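Local coordinates for protein farnesyltransferase, putative (Trypanosoma cruzi, PDB 3WCA) that probably joins two farnesyl diphosphate molecules into squalene, a magnesium-dependent, NAD(P)H-using step that leads to lanosterol, at residues 172-186 against 267-280. The protein carries 1 engineered substitution. Residues are numbered along the deposited sequence; the frame is centred on the assembly and turned at random.
Sequences LTLLYVSSGLEDVRL and YLASLRDPSVFAFS. With FPS (S-[(2E,6E)-3,7,11-trimethyldodeca-2,6,10-trienyl] trihydrogen thiodiphosphate), chain E.
The carboxylate of E182 lies against the turn that links helix 261-269 to helix 274-294 and takes one backbone N-H on each oxygen: R272 N donates to the syn lone pair of E182 OE1 (2.8 Å), and D273 N reaches OE2 at 2.9 Å, 27° out of the carboxylate plane. A bend at chi2 (-62°) folds the acid back to this turn although its CB points away. A water joins OE1 to D183 N. R272 returns the grip: its extended chain lays the guanidinium flat over the E182-D183 peptide, with NE donating to L181 O (3.1 Å) and NH2 more weakly to G180 O. D273 N-caps helix 274-294, whose first turns (274-280) run nearly antiparallel to 172-179 in the all-helical squalene/phytoene synthase fold. The Y176 ring is a knob among V276, S280 and F279 of that helix and Y267 of helix 261-269. V276 CG1 sits 3.5 Å from the Y176 ring centroid, a CH-pi contact over one face, while L172 O overlies the opposite face near the rim. Y176 OH lies at the edge of the F279 ring and donates weakly to S280 OG (2.8 Å). Y267 OH donates to T173 OG1 (2.7 Å); the same ring touches farnesyl methyl C15, while C14 meets L172 and Y176.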
loop_
_atom_site.group_PDB
_atom_site.type_symbol
_atom_site.label_atom_id
_atom_site.label_comp_id
_atom_site.label_asym_id
_atom_site.label_seq_id
_atom_site.Cartn_x
_atom_site.Cartn_y
_atom_site.Cartn_z
ATOM N N LEU A 172 9.879 -5.449 4.058
ATOM C CA LEU A 172 10.033 -6.471 3.027
ATOM C C LEU A 172 11.462 -6.472 2.507
ATOM O O LEU A 172 12.080 -7.518 2.404
ATOM C CB LEU A 172 9.060 -6.237 1.856
ATOM C CG LEU A 172 7.578 -6.498 2.143
ATOM C CD1 LEU A 172 6.739 -6.199 0.903
ATOM C CD2 LEU A 172 7.390 -7.940 2.578
ATOM N N THR A 173 11.979 -5.295 2.172
ATOM C CA THR A 173 13.338 -5.187 1.665
ATOM C C THR A 173 14.333 -5.803 2.665
ATOM O O THR A 173 15.288 -6.472 2.265
ATOM C CB THR A 173 13.705 -3.711 1.385
ATOM O OG1 THR A 173 12.802 -3.166 0.410
ATOM C CG2 THR A 173 15.132 -3.598 0.848
ATOM N N LEU A 174 14.103 -5.597 3.963
ATOM C CA LEU A 174 14.993 -6.160 4.977
ATOM C C LEU A 174 14.773 -7.670 5.117
ATOM O O LEU A 174 15.686 -8.399 5.496
ATOM C CB LEU A 174 14.787 -5.471 6.328
ATOM C CG LEU A 174 15.207 -3.999 6.419
ATOM C CD1 LEU A 174 14.738 -3.433 7.761
ATOM C CD2 LEU A 174 16.725 -3.856 6.263
ATOM N N LEU A 175 13.565 -8.142 4.829
ATOM C CA LEU A 175 13.317 -9.573 4.894
ATOM C C LEU A 175 13.978 -10.246 3.689
ATOM O O LEU A 175 14.442 -11.372 3.798
ATOM C CB LEU A 175 11.819 -9.891 4.894
ATOM C CG LEU A 175 11.024 -9.636 6.167
ATOM C CD1 LEU A 175 9.592 -10.077 5.933
ATOM C CD2 LEU A 175 11.622 -10.404 7.341
ATOM N N TYR A 176 14.019 -9.560 2.546
ATOM C CA TYR A 176 14.638 -10.126 1.343
ATOM C C TYR A 176 16.139 -10.325 1.555
ATOM O O TYR A 176 16.706 -11.354 1.173
ATOM C CB TYR A 176 14.460 -9.214 0.113
ATOM C CG TYR A 176 13.036 -8.897 -0.326
ATOM C CD1 TYR A 176 11.950 -9.659 0.094
ATOM C CD2 TYR A 176 12.789 -7.827 -1.189
ATOM C CE1 TYR A 176 10.640 -9.354 -0.333
ATOM C CE2 TYR A 176 11.501 -7.521 -1.621
ATOM C CZ TYR A 176 10.434 -8.278 -1.193
ATOM O OH TYR A 176 9.164 -7.949 -1.625
ATOM N N VAL A 177 16.786 -9.321 2.135
ATOM C CA VAL A 177 18.221 -9.387 2.390
ATOM C C VAL A 177 18.529 -10.454 3.437
ATOM O O VAL A 177 19.373 -11.324 3.235
ATOM C CB VAL A 177 18.753 -8.030 2.884
ATOM C CG1 VAL A 177 20.225 -8.150 3.277
ATOM C CG2 VAL A 177 18.590 -6.997 1.790
ATOM N N SER A 178 17.823 -10.382 4.554
ATOM C CA SER A 178 18.010 -11.324 5.638
ATOM C C SER A 178 17.874 -12.775 5.177
ATOM O O SER A 178 18.512 -13.671 5.729
ATOM C CB SER A 178 16.997 -11.032 6.743
ATOM O OG SER A 178 17.152 -11.931 7.821
ATOM N N SER A 179 17.042 -13.000 4.165
ATOM C CA SER A 179 16.803 -14.340 3.645
ATOM C C SER A 179 17.950 -14.846 2.783
ATOM O O SER A 179 18.115 -16.055 2.609
ATOM C CB SER A 179 15.538 -14.352 2.791
ATOM O OG SER A 179 15.797 -13.777 1.515
ATOM N N GLY A 180 18.718 -13.920 2.222
ATOM C CA GLY A 180 19.815 -14.298 1.355
ATOM C C GLY A 180 19.410 -14.252 -0.112
ATOM O O GLY A 180 20.271 -14.160 -0.997
ATOM N N LEU A 181 18.099 -14.301 -0.372
ATOM C CA LEU A 181 17.568 -14.274 -1.736
ATOM C C LEU A 181 18.025 -13.061 -2.539
ATOM O O LEU A 181 18.232 -13.164 -3.744
ATOM C CB LEU A 181 16.034 -14.340 -1.722
ATOM C CG LEU A 181 15.405 -15.668 -1.280
ATOM C CD1 LEU A 181 13.888 -15.582 -1.363
ATOM C CD2 LEU A 181 15.921 -16.797 -2.169
ATOM N N GLU A 182 18.166 -11.910 -1.887
ATOM C CA GLU A 182 18.630 -10.710 -2.587
ATOM C C GLU A 182 19.957 -10.280 -1.963
ATOM O O GLU A 182 20.280 -10.669 -0.841
ATOM C CB GLU A 182 17.622 -9.558 -2.468
ATOM C CG GLU A 182 16.267 -9.771 -3.151
ATOM C CD GLU A 182 16.354 -9.952 -4.652
ATOM O OE1 GLU A 182 17.223 -9.337 -5.293
ATOM O OE2 GLU A 182 15.526 -10.704 -5.205
ATOM N N ASP A 183 20.720 -9.467 -2.685
ATOM C CA ASP A 183 22.014 -9.010 -2.194
ATOM C C ASP A 183 21.909 -7.969 -1.075
ATOM O O ASP A 183 21.029 -7.108 -1.093
ATOM C CB ASP A 183 22.827 -8.446 -3.359
ATOM C CG ASP A 183 24.190 -7.963 -2.932
ATOM O OD1 ASP A 183 24.952 -8.768 -2.344
ATOM O OD2 ASP A 183 24.495 -6.781 -3.184
ATOM N N VAL A 184 22.825 -8.049 -0.111
ATOM C CA VAL A 184 22.850 -7.132 1.031
ATOM C C VAL A 184 22.853 -5.662 0.620
ATOM O O VAL A 184 22.489 -4.784 1.401
ATOM C CB VAL A 184 24.096 -7.375 1.921
ATOM C CG1 VAL A 184 23.980 -6.565 3.214
ATOM C CG2 VAL A 184 24.251 -8.859 2.223
ATOM N N ARG A 185 23.269 -5.390 -0.606
ATOM C CA ARG A 185 23.318 -4.015 -1.089
ATOM C C ARG A 185 21.912 -3.402 -1.180
ATOM O O ARG A 185 21.747 -2.184 -1.115
ATOM C CB ARG A 185 23.978 -3.984 -2.467
ATOM C CG ARG A 185 24.704 -2.687 -2.807
ATOM C CD ARG A 185 26.227 -2.806 -2.620
ATOM N NE ARG A 185 26.721 -2.225 -1.368
ATOM C CZ ARG A 185 26.687 -2.831 -0.184
ATOM N NH1 ARG A 185 26.183 -4.051 -0.069
ATOM N NH2 ARG A 185 27.157 -2.213 0.894
ATOM N N LEU A 186 20.904 -4.256 -1.314
ATOM C CA LEU A 186 19.528 -3.802 -1.452
ATOM C C LEU A 186 19.107 -2.887 -0.308
ATOM O O LEU A 186 18.447 -1.873 -0.529
ATOM C CB LEU A 186 18.590 -5.012 -1.543
ATOM C CG LEU A 186 17.255 -4.803 -2.268
ATOM C CD1 LEU A 186 17.502 -4.428 -3.730
ATOM C CD2 LEU A 186 16.436 -6.078 -2.186
ATOM N N TYR A 267 13.798 0.134 -8.254
ATOM C CA TYR A 267 13.736 -0.924 -7.256
ATOM C C TYR A 267 13.449 -2.281 -7.912
ATOM O O TYR A 267 14.130 -3.264 -7.633
ATOM C CB TYR A 267 12.663 -0.612 -6.207
ATOM C CG TYR A 267 12.610 -1.607 -5.068
ATOM C CD1 TYR A 267 11.872 -2.790 -5.179
ATOM C CD2 TYR A 267 13.336 -1.387 -3.896
ATOM C CE1 TYR A 267 11.856 -3.738 -4.146
ATOM C CE2 TYR A 267 13.330 -2.328 -2.858
ATOM C CZ TYR A 267 12.587 -3.499 -2.989
ATOM O OH TYR A 267 12.557 -4.408 -1.956
ATOM N N LEU A 268 12.445 -2.349 -8.780
ATOM C CA LEU A 268 12.134 -3.630 -9.423
ATOM C C LEU A 268 13.319 -4.153 -10.248
ATOM O O LEU A 268 13.579 -5.352 -10.286
ATOM C CB LEU A 268 10.890 -3.500 -10.317
ATOM C CG LEU A 268 9.568 -3.293 -9.562
ATOM C CD1 LEU A 268 8.419 -3.149 -10.567
ATOM C CD2 LEU A 268 9.318 -4.479 -8.614
ATOM N N ALA A 269 14.040 -3.245 -10.894
ATOM C CA ALA A 269 15.178 -3.628 -11.713
ATOM C C ALA A 269 16.401 -4.028 -10.895
ATOM O O ALA A 269 17.361 -4.563 -11.440
ATOM C CB ALA A 269 15.535 -2.500 -12.672
ATOM N N SER A 270 16.373 -3.794 -9.591
ATOM C CA SER A 270 17.515 -4.158 -8.759
ATOM C C SER A 270 17.341 -5.543 -8.158
ATOM O O SER A 270 18.260 -6.063 -7.530
ATOM C CB SER A 270 17.718 -3.144 -7.626
ATOM O OG SER A 270 16.739 -3.292 -6.607
ATOM N N LEU A 271 16.161 -6.135 -8.346
ATOM C CA LEU A 271 15.865 -7.468 -7.815
ATOM C C LEU A 271 16.451 -8.575 -8.703
ATOM O O LEU A 271 16.383 -8.491 -9.928
ATOM C CB LEU A 271 14.353 -7.656 -7.684
ATOM C CG LEU A 271 13.586 -6.711 -6.749
ATOM C CD1 LEU A 271 12.127 -7.140 -6.737
ATOM C CD2 LEU A 271 14.167 -6.745 -5.315
ATOM N N ARG A 272 17.009 -9.618 -8.087
ATOM C CA ARG A 272 17.614 -10.707 -8.856
ATOM C C ARG A 272 16.867 -12.030 -8.729
ATOM O O ARG A 272 16.920 -12.860 -9.630
ATOM C CB ARG A 272 19.071 -10.917 -8.427
ATOM C CG ARG A 272 19.211 -11.617 -7.083
ATOM C CD ARG A 272 20.669 -11.731 -6.630
ATOM N NE ARG A 272 20.758 -12.356 -5.313
ATOM C CZ ARG A 272 21.858 -12.408 -4.569
ATOM N NH1 ARG A 272 22.988 -11.869 -5.007
ATOM N NH2 ARG A 272 21.823 -12.996 -3.378
ATOM N N ASP A 273 16.176 -12.224 -7.613
ATOM C CA ASP A 273 15.449 -13.463 -7.391
ATOM C C ASP A 273 14.059 -13.420 -8.017
ATOM O O ASP A 273 13.302 -12.477 -7.796
ATOM C CB ASP A 273 15.344 -13.753 -5.897
ATOM C CG ASP A 273 14.688 -15.091 -5.619
ATOM O OD1 ASP A 273 13.439 -15.150 -5.515
ATOM O OD2 ASP A 273 15.428 -16.096 -5.523
ATOM N N PRO A 274 13.711 -14.442 -8.811
ATOM C CA PRO A 274 12.406 -14.519 -9.480
ATOM C C PRO A 274 11.170 -14.552 -8.591
ATOM O O PRO A 274 10.144 -14.003 -8.962
ATOM C CB PRO A 274 12.537 -15.758 -10.378
ATOM C CG PRO A 274 13.643 -16.571 -9.733
ATOM C CD PRO A 274 14.615 -15.509 -9.285
ATOM N N SER A 275 11.249 -15.200 -7.433
ATOM C CA SER A 275 10.100 -15.230 -6.531
ATOM C C SER A 275 9.898 -13.841 -5.939
ATOM O O SER A 275 8.783 -13.323 -5.922
ATOM C CB SER A 275 10.313 -16.229 -5.385
ATOM O OG SER A 275 10.258 -17.564 -5.851
ATOM N N VAL A 276 10.990 -13.256 -5.449
ATOM C CA VAL A 276 10.958 -11.933 -4.848
ATOM C C VAL A 276 10.494 -10.943 -5.901
ATOM O O VAL A 276 9.673 -10.074 -5.627
ATOM C CB VAL A 276 12.360 -11.506 -4.319
ATOM C CG1 VAL A 276 12.349 -10.013 -3.935
ATOM C CG2 VAL A 276 12.752 -12.363 -3.097
ATOM N N PHE A 277 11.005 -11.083 -7.115
ATOM C CA PHE A 277 10.605 -10.177 -8.171
ATOM C C PHE A 277 9.106 -10.226 -8.488
ATOM O O PHE A 277 8.452 -9.182 -8.538
ATOM C CB PHE A 277 11.396 -10.440 -9.446
ATOM C CG PHE A 277 10.973 -9.569 -10.591
ATOM C CD1 PHE A 277 9.874 -9.917 -11.379
ATOM C CD2 PHE A 277 11.622 -8.360 -10.830
ATOM C CE1 PHE A 277 9.419 -9.068 -12.391
ATOM C CE2 PHE A 277 11.180 -7.501 -11.835
ATOM C CZ PHE A 277 10.072 -7.857 -12.620
ATOM N N ALA A 278 8.553 -11.416 -8.701
ATOM C CA ALA A 278 7.129 -11.501 -9.028
ATOM C C ALA A 278 6.255 -10.971 -7.888
ATOM O O ALA A 278 5.281 -10.254 -8.127
ATOM C CB ALA A 278 6.742 -12.947 -9.377
ATOM N N PHE A 279 6.602 -11.326 -6.652
ATOM C CA PHE A 279 5.857 -10.875 -5.478
ATOM C C PHE A 279 5.875 -9.344 -5.371
ATOM O O PHE A 279 4.878 -8.734 -4.986
ATOM C CB PHE A 279 6.462 -11.478 -4.199
ATOM C CG PHE A 279 5.974 -10.828 -2.940
ATOM C CD1 PHE A 279 4.731 -11.155 -2.397
ATOM C CD2 PHE A 279 6.739 -9.841 -2.317
ATOM C CE1 PHE A 279 4.254 -10.503 -1.250
ATOM C CE2 PHE A 279 6.275 -9.185 -1.177
ATOM C CZ PHE A 279 5.032 -9.513 -0.642
ATOM N N SER A 280 7.012 -8.742 -5.720
ATOM C CA SER A 280 7.201 -7.288 -5.663
ATOM C C SER A 280 6.616 -6.506 -6.844
ATOM O O SER A 280 6.100 -5.395 -6.681
ATOM C CB SER A 280 8.699 -6.966 -5.559
ATOM O OG SER A 280 9.262 -7.488 -4.356
HETATM C C1 FPS E . -3.764 -2.374 1.692
HETATM S S1 FPS E . -4.170 -4.088 2.288
HETATM C C2 FPS E . -2.243 -2.091 1.892
HETATM C C3 FPS E . -1.346 -1.378 1.103
HETATM C C4 FPS E . -1.705 -0.681 -0.190
HETATM C C5 FPS E . 0.088 -1.317 1.577
HETATM C C6 FPS E . 0.961 -2.601 1.416
HETATM C C7 FPS E . 2.338 -2.140 0.989
HETATM C C8 FPS E . 3.298 -2.882 0.417
HETATM C C10 FPS E . 4.617 -2.153 0.095
HETATM C C9 FPS E . 3.144 -4.372 0.087
HETATM C C11 FPS E . 5.334 -2.756 -1.092
HETATM C C12 FPS E . 6.785 -2.355 -1.043
HETATM C C13 FPS E . 7.822 -3.105 -1.478
HETATM C C14 FPS E . 7.667 -4.502 -2.094
HETATM C C15 FPS E . 9.225 -2.516 -1.347
HETATM P PA FPS E . -4.322 -5.385 0.681
HETATM O O1A FPS E . -3.044 -5.286 -0.198
HETATM O O2A FPS E . -4.461 -6.776 1.244
HETATM O O3A FPS E . -5.757 -5.305 -0.182
HETATM P PB FPS E . -6.677 -4.069 -0.884
HETATM O O1B FPS E . -7.149 -4.468 -2.314
HETATM O O2B FPS E . -7.973 -3.850 -0.023
HETATM O O3B FPS E . -5.790 -2.768 -1.065
HETATM O O HOH W 1 19.718 -8.105 -5.385
#